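Local coordinates for uncharacterized protein (Shewanella oneidensis, PDB 3E8P) that probably hydrolyses medium- and long-chain fatty acyl-CoA thioesters to the free fatty acid and coenzyme A, as a hotdog-fold thioesterase, at residues V26-V31 / L39-Y44. Sequence-based numbering, arbitrary orientation.
Sequences VFDQHV and LDIKRY
Asp28, in the last turn of helix 14-29, reaches across to the backbone of strand 40-44 and takes the amide of Ile41, N to OD1 3.1 Å. The bond is fairly straight, 160° at the hydrogen, but it meets the oxygen on its anti side and 26° out of the carboxylate plane. With CG anti to the backbone N (chi1 -172°), the carboxylate swings off the helix far enough for OD1 to come within 3.4 Å of Asp40 CA. The side chain of Asp40 sets out away from the helix, yet its OD2 remains 4.0 Å from Asp28 OD1; two like charges this near probably weaken each other's acidity. Replacing Asp28 by an alanine removes the carboxylate, and the Ile41 amide would probably lose this acceptor, the helix end being tied less firmly to the edge strand.

Beside the polar link, Ile41 points at the helix and lays its CD1 methyl against the main chain, 3.5 Å from both Phe27 C and Asp28 N. The same methyl touches Phe27 CB at 3.6 Å. Phe27 offers only its base here: CG lies anti to the carbonyl carbon, which carries the ring off toward Val79 and Leu83 of helix 70-90, the long central helix of the hotdog fold.

Helix 32-37 links the two segments. Strand 40-44, outermost on its side of the chain's antiparallel sheet, is hydrogen-bonded through its backbone to strand 49-54, with a classic beta bulge where Lys42 and Arg43 both face Glu50, while its Tyr44 packs on Leu20, Val23 and Ala24 of helix 14-29.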
loop_
_atom_site.group_PDB
_atom_site.type_symbol
_atom_site.label_atom_id
_atom_site.label_comp_id
_atom_site.label_asym_id
_atom_site.label_seq_id
_atom_site.Cartn_x
_atom_site.Cartn_y
_atom_site.Cartn_z
ATOM N N VAL A 26 7.711 28.522 0.476
ATOM C CA VAL A 26 8.358 27.796 -0.608
ATOM C C VAL A 26 7.364 26.919 -1.368
ATOM O O VAL A 26 7.320 26.949 -2.593
ATOM C CB VAL A 26 9.512 26.901 -0.087
ATOM C CG1 VAL A 26 10.175 26.185 -1.251
ATOM C CG2 VAL A 26 10.536 27.743 0.659
ATOM N N PHE A 27 6.561 26.145 -0.642
ATOM C CA PHE A 27 5.586 25.264 -1.278
ATOM C C PHE A 27 4.453 25.992 -1.984
ATOM O O PHE A 27 3.927 25.495 -2.979
ATOM C CB PHE A 27 4.991 24.290 -0.262
ATOM C CG PHE A 27 5.873 23.111 0.041
ATOM C CD1 PHE A 27 7.111 23.283 0.660
ATOM C CD2 PHE A 27 5.461 21.819 -0.285
ATOM C CE1 PHE A 27 7.924 22.185 0.950
ATOM C CE2 PHE A 27 6.265 20.714 0.002
ATOM C CZ PHE A 27 7.497 20.900 0.620
ATOM N N ASP A 28 4.080 27.166 -1.482
ATOM C CA ASP A 28 2.986 27.920 -2.086
ATOM C C ASP A 28 3.347 28.732 -3.333
ATOM O O ASP A 28 2.491 28.958 -4.189
ATOM C CB ASP A 28 2.347 28.853 -1.050
ATOM C CG ASP A 28 1.084 29.528 -1.571
ATOM O OD1 ASP A 28 0.056 28.835 -1.737
ATOM O OD2 ASP A 28 1.117 30.751 -1.829
ATOM N N GLN A 29 4.604 29.158 -3.448
ATOM C CA GLN A 29 5.014 29.967 -4.596
ATOM C C GLN A 29 6.272 29.506 -5.324
ATOM O O GLN A 29 6.422 29.749 -6.521
ATOM C CB GLN A 29 5.207 31.430 -4.164
ATOM C CG GLN A 29 3.933 32.138 -3.693
ATOM C CD GLN A 29 2.908 32.330 -4.809
ATOM O OE1 GLN A 29 1.749 32.667 -4.552
ATOM N NE2 GLN A 29 3.335 32.119 -6.055
ATOM N N HIS A 30 7.177 28.841 -4.619
ATOM C CA HIS A 30 8.417 28.416 -5.250
ATOM C C HIS A 30 8.533 26.953 -5.657
ATOM O O HIS A 30 9.618 26.376 -5.636
ATOM C CB HIS A 30 9.598 28.827 -4.369
ATOM C CG HIS A 30 9.676 30.304 -4.145
ATOM N ND1 HIS A 30 8.878 30.960 -3.232
ATOM C CD2 HIS A 30 10.395 31.264 -4.775
ATOM C CE1 HIS A 30 9.098 32.260 -3.311
ATOM N NE2 HIS A 30 10.013 32.472 -4.239
ATOM N N VAL A 31 7.410 26.357 -6.037
ATOM C CA VAL A 31 7.412 24.980 -6.497
ATOM C C VAL A 31 6.711 24.990 -7.844
ATOM O O VAL A 31 5.491 25.094 -7.920
ATOM C CB VAL A 31 6.662 24.035 -5.530
ATOM C CG1 VAL A 31 6.651 22.623 -6.101
ATOM C CG2 VAL A 31 7.344 24.027 -4.164
ATOM N N LEU A 39 -1.897 24.615 -6.747
ATOM C CA LEU A 39 -1.958 24.073 -5.395
ATOM C C LEU A 39 -1.582 25.156 -4.374
ATOM O O LEU A 39 -0.543 25.802 -4.506
ATOM C CB LEU A 39 -1.023 22.860 -5.312
ATOM C CG LEU A 39 -0.954 21.998 -4.054
ATOM C CD1 LEU A 39 -0.393 20.632 -4.406
ATOM C CD2 LEU A 39 -0.086 22.679 -3.020
ATOM N N ASP A 40 -2.439 25.360 -3.371
ATOM C CA ASP A 40 -2.211 26.383 -2.341
ATOM C C ASP A 40 -2.108 25.876 -0.902
ATOM O O ASP A 40 -2.851 24.985 -0.488
ATOM C CB ASP A 40 -3.337 27.417 -2.365
ATOM C CG ASP A 40 -3.458 28.126 -3.691
ATOM O OD1 ASP A 40 -4.403 28.926 -3.832
ATOM O OD2 ASP A 40 -2.616 27.892 -4.585
ATOM N N ILE A 41 -1.188 26.456 -0.139
ATOM C CA ILE A 41 -1.040 26.102 1.266
ATOM C C ILE A 41 -1.872 27.141 2.026
ATOM O O ILE A 41 -1.391 28.221 2.364
ATOM C CB ILE A 41 0.443 26.150 1.732
ATOM C CG1 ILE A 41 1.233 25.002 1.101
ATOM C CG2 ILE A 41 0.526 26.008 3.247
ATOM C CD1 ILE A 41 1.477 25.162 -0.368
ATOM N N LYS A 42 -3.136 26.806 2.262
ATOM C CA LYS A 42 -4.068 27.694 2.945
ATOM C C LYS A 42 -3.592 28.085 4.339
ATOM O O LYS A 42 -3.617 29.258 4.697
ATOM C CB LYS A 42 -5.448 27.034 3.023
ATOM C CG LYS A 42 -6.583 27.994 3.324
ATOM C CD LYS A 42 -7.935 27.282 3.335
ATOM C CE LYS A 42 -9.077 28.255 3.603
ATOM N NZ LYS A 42 -10.388 27.560 3.741
ATOM N N ARG A 43 -3.163 27.098 5.118
ATOM C CA ARG A 43 -2.672 27.332 6.470
ATOM C C ARG A 43 -1.641 26.272 6.823
ATOM O O ARG A 43 -1.757 25.129 6.389
ATOM C CB ARG A 43 -3.826 27.286 7.476
ATOM C CG ARG A 43 -4.684 28.539 7.486
ATOM C CD ARG A 43 -5.851 28.405 8.455
ATOM N NE ARG A 43 -6.935 27.580 7.920
ATOM C CZ ARG A 43 -7.705 27.930 6.893
ATOM N NH1 ARG A 43 -7.516 29.090 6.278
ATOM N NH2 ARG A 43 -8.678 27.127 6.488
ATOM N N TYR A 44 -0.636 26.653 7.607
ATOM C CA TYR A 44 0.413 25.720 8.001
ATOM C C TYR A 44 1.036 26.119 9.336
ATOM O O TYR A 44 1.776 27.097 9.422
ATOM C CB TYR A 44 1.486 25.655 6.906
ATOM C CG TYR A 44 2.519 24.565 7.095
ATOM C CD1 TYR A 44 2.140 23.259 7.371
ATOM C CD2 TYR A 44 3.877 24.834 6.952
ATOM C CE1 TYR A 44 3.081 22.245 7.498
ATOM C CE2 TYR A 44 4.824 23.823 7.076
ATOM C CZ TYR A 44 4.419 22.528 7.348
ATOM O OH TYR A 44 5.349 21.509 7.459
#